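Local coordinates for conserved hypothetical protein (Shewanella loihica, PDB 2GPI) that is of unknown function, belongs to the DUF1488 family and may take part in transcriptional regulation of the shikimate pathway, at residues H22-Q27 with V31-I36. Sequence-based numbering, arbitrary orientation.
Sequences HFTAQQ and VIDCYI
C34 and F23, a hydrogen-bonded pair of an antiparallel hairpin, form its apolar centre: C34 CB sits over the middle of the F23 ring, 3.5 Å from the centroid, a CH-pi contact, with SG in an oblique sulfur-aromatic contact. With CG between the backbone N and the carbonyl carbon (chi1 60°), the F23 ring turns its face to C34. On the same side of the sheet A25 CB approaches C34 SG at 4.2 Å. Reciprocal backbone hydrogen bonds, F23 with C34 and A25 with I32, join the strands. The other side, with H22, Y35 and D33, carries the polar edge. The H22 ring makes an offset stack with Y35, planes 21° apart, Y35 OH over the imidazole centre and Y35 CE2 3.5 Å from H22 CB. H22 NE2 donates to D33 OD1 at 2.7 Å; OD1 lies in the imidazole plane, whereas the N-H comes from above the carboxylate plane. Stack and bond probably limit how the imidazole turns; an alanine here would probably leave D33 OD1 without this donor and uncover one side of Y35. F23 and A25 pack on helix 63-75, strands 6-8 and 13-15 both pair antiparallel along the far edge of 22-27, and strand 85-87 runs parallel to 31-36.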
ATOM      1  N   HIS A  22       1.127  -2.776   5.744  1.00 13.20           N
ATOM      2  CA  HIS A  22       2.409  -2.837   5.038  1.00 12.75           C
ATOM      3  C   HIS A  22       2.222  -3.863   3.890  1.00 13.06           C
ATOM      4  O   HIS A  22       1.872  -5.046   4.116  1.00 12.31           O
ATOM      5  CB  HIS A  22       3.511  -3.183   6.048  1.00 19.11           C
ATOM      6  CG  HIS A  22       4.874  -3.522   5.421  1.00 16.08           C
ATOM      7  ND1 HIS A  22       5.859  -4.202   6.097  1.00 19.18           N
ATOM      8  CD2 HIS A  22       5.392  -3.211   4.199  1.00 15.52           C
ATOM      9  CE1 HIS A  22       6.928  -4.307   5.321  1.00 17.65           C
ATOM     10  NE2 HIS A  22       6.671  -3.722   4.157  1.00 14.82           N
ATOM     11  N   PHE A  23       2.499  -3.415   2.666  1.00 12.18           N
ATOM     12  CA  PHE A  23       2.424  -4.281   1.500  1.00 11.47           C
ATOM     13  C   PHE A  23       3.705  -4.086   0.679  1.00 12.61           C
ATOM     14  O   PHE A  23       4.396  -3.113   0.827  1.00 14.56           O
ATOM     15  CB  PHE A  23       1.148  -4.135   0.670  1.00 12.45           C
ATOM     16  CG  PHE A  23       0.886  -2.761   0.083  1.00 11.89           C
ATOM     17  CD1 PHE A  23       0.495  -1.691   0.870  1.00 10.66           C
ATOM     18  CD2 PHE A  23       1.027  -2.548  -1.269  1.00 11.31           C
ATOM     19  CE1 PHE A  23       0.202  -0.457   0.289  1.00 12.19           C
ATOM     20  CE2 PHE A  23       0.745  -1.300  -1.843  1.00 11.15           C
ATOM     21  CZ  PHE A  23       0.351  -0.276  -1.075  1.00 11.89           C
ATOM     22  N   THR A  24       4.014  -5.043  -0.157  1.00 12.79           N
ATOM     23  CA  THR A  24       5.307  -5.088  -0.805  1.00 11.40           C
ATOM     24  C   THR A  24       5.212  -5.011  -2.336  1.00 12.41           C
ATOM     25  O   THR A  24       4.318  -5.577  -2.959  1.00 11.85           O
ATOM     26  CB  THR A  24       6.039  -6.389  -0.431  1.00 13.57           C
ATOM     27  OG1 THR A  24       5.158  -7.502  -0.668  1.00 15.20           O
ATOM     28  CG2 THR A  24       6.454  -6.373   1.030  1.00 15.18           C
ATOM     29  N   ALA A  25       6.118  -4.243  -2.916  1.00 11.52           N
ATOM     30  CA  ALA A  25       6.330  -4.222  -4.354  1.00 10.25           C
ATOM     31  C   ALA A  25       7.768  -4.623  -4.570  1.00 12.83           C
ATOM     32  O   ALA A  25       8.576  -4.625  -3.654  1.00 12.62           O
ATOM     33  CB  ALA A  25       6.098  -2.837  -4.929  1.00 13.19           C
ATOM     34  N   GLN A  26       8.099  -5.002  -5.790  1.00 10.34           N
ATOM     35  CA  GLN A  26       9.449  -5.380  -6.100  1.00 13.38           C
ATOM     36  C   GLN A  26       9.722  -4.984  -7.528  1.00 14.11           C
ATOM     37  O   GLN A  26       8.871  -5.153  -8.406  1.00 12.96           O
ATOM     38  CB  GLN A  26       9.538  -6.889  -5.936  1.00 13.32           C
ATOM     39  CG  GLN A  26      10.863  -7.432  -5.943  1.00 18.91           C
ATOM     40  CD  GLN A  26      10.798  -8.894  -5.544  1.00 22.00           C
ATOM     41  OE1 GLN A  26      10.367  -9.235  -4.431  1.00 22.99           O
ATOM     42  NE2 GLN A  26      11.207  -9.761  -6.457  1.00 32.55           N
ATOM     43  N   GLN A  27      10.935  -4.513  -7.790  1.00  9.90           N
ATOM     44  CA  GLN A  27      11.291  -4.235  -9.163  1.00 12.32           C
ATOM     45  C   GLN A  27      12.717  -4.755  -9.390  1.00 15.93           C
ATOM     46  O   GLN A  27      13.644  -4.410  -8.649  1.00 13.10           O
ATOM     47  CB  GLN A  27      11.082  -2.738  -9.460  1.00 15.54           C
ATOM     48  CG  GLN A  27      10.819  -2.427 -10.979  1.00 16.65           C
ATOM     49  CD  GLN A  27      12.094  -2.098 -11.749  1.00 25.91           C
ATOM     50  OE1 GLN A  27      13.159  -1.962 -11.163  1.00 28.33           O
ATOM     51  NE2 GLN A  27      11.966  -1.925 -13.057  1.00 25.10           N
ATOM     52  N   VAL A  31      13.088  -4.856  -3.313  1.00 11.36           N
ATOM     53  CA  VAL A  31      11.839  -4.689  -2.597  1.00  9.14           C
ATOM     54  C   VAL A  31      11.615  -3.195  -2.288  1.00 11.55           C
ATOM     55  O   VAL A  31      12.540  -2.437  -1.915  1.00 10.36           O
ATOM     56  CB  VAL A  31      11.815  -5.506  -1.301  1.00 11.67           C
ATOM     57  CG1 VAL A  31      10.537  -5.211  -0.480  1.00 12.50           C
ATOM     58  CG2 VAL A  31      11.980  -7.027  -1.677  1.00 11.51           C
ATOM     59  N   ILE A  32      10.371  -2.801  -2.499  1.00 10.03           N
ATOM     60  CA  ILE A  32       9.873  -1.488  -2.155  1.00  9.55           C
ATOM     61  C   ILE A  32       8.733  -1.658  -1.143  1.00 11.81           C
ATOM     62  O   ILE A  32       7.686  -2.237  -1.469  1.00 10.97           O
ATOM     63  CB  ILE A  32       9.415  -0.690  -3.394  1.00  9.46           C
ATOM     64  CG1 ILE A  32      10.586  -0.464  -4.360  1.00 14.60           C
ATOM     65  CG2 ILE A  32       8.804   0.635  -2.942  1.00 12.09           C
ATOM     66  CD1 ILE A  32      10.124  -0.062  -5.797  1.00 15.31           C
ATOM     67  N   ASP A  33       8.991  -1.225   0.083  1.00  8.88           N
ATOM     68  CA  ASP A  33       7.993  -1.276   1.121  1.00  9.87           C
ATOM     69  C   ASP A  33       6.948  -0.173   0.938  1.00  9.60           C
ATOM     70  O   ASP A  33       7.234   1.043   0.876  1.00 12.08           O
ATOM     71  CB  ASP A  33       8.621  -1.328   2.505  1.00 13.27           C
ATOM     72  CG  ASP A  33       9.432  -2.619   2.692  1.00 14.33           C
ATOM     73  OD1 ASP A  33       8.858  -3.724   2.572  1.00 15.03           O
ATOM     74  OD2 ASP A  33      10.663  -2.516   2.839  1.00 16.94           O
ATOM     75  N   CYS A  34       5.688  -0.591   0.897  1.00 10.61           N
ATOM     76  CA  CYS A  34       4.582   0.345   0.706  1.00 11.15           C
ATOM     77  C   CYS A  34       3.648   0.272   1.913  1.00 12.16           C
ATOM     78  O   CYS A  34       3.532  -0.776   2.563  1.00 11.90           O
ATOM     79  CB  CYS A  34       3.747  -0.004  -0.507  1.00 11.57           C
ATOM     80  SG  CYS A  34       4.704  -0.086  -2.050  1.00 12.32           S
ATOM     81  N   TYR A  35       2.995   1.373   2.188  1.00 11.26           N
ATOM     82  CA  TYR A  35       2.169   1.505   3.389  1.00 11.11           C
ATOM     83  C   TYR A  35       0.900   2.274   3.073  1.00 12.43           C
ATOM     84  O   TYR A  35       0.912   3.220   2.329  1.00 12.78           O
ATOM     85  CB  TYR A  35       2.932   2.211   4.480  1.00 11.68           C
ATOM     86  CG  TYR A  35       4.179   1.487   4.906  1.00 13.73           C
ATOM     87  CD1 TYR A  35       5.400   1.713   4.294  1.00 13.73           C
ATOM     88  CD2 TYR A  35       4.130   0.528   5.919  1.00 16.46           C
ATOM     89  CE1 TYR A  35       6.500   0.997   4.646  1.00 14.52           C
ATOM     90  CE2 TYR A  35       5.243  -0.171   6.312  1.00 14.18           C
ATOM     91  CZ  TYR A  35       6.460   0.057   5.665  1.00 11.62           C
ATOM     92  OH  TYR A  35       7.577  -0.627   6.037  1.00 15.78           O
ATOM     93  N   ILE A  36      -0.206   1.832   3.659  1.00 12.99           N
ATOM     94  CA  ILE A  36      -1.449   2.609   3.670  1.00 11.52           C
ATOM     95  C   ILE A  36      -1.922   2.696   5.135  1.00 12.87           C
ATOM     96  O   ILE A  36      -2.176   1.666   5.793  1.00 12.93           O
ATOM     97  CB  ILE A  36      -2.535   2.069   2.677  1.00 12.32           C
ATOM     98  CG1 ILE A  36      -3.784   2.942   2.684  1.00 14.90           C
ATOM     99  CG2 ILE A  36      -2.886   0.590   2.939  1.00 11.27           C
ATOM    100  CD1 ILE A  36      -4.782   2.638   1.547  1.00 15.01           C
TER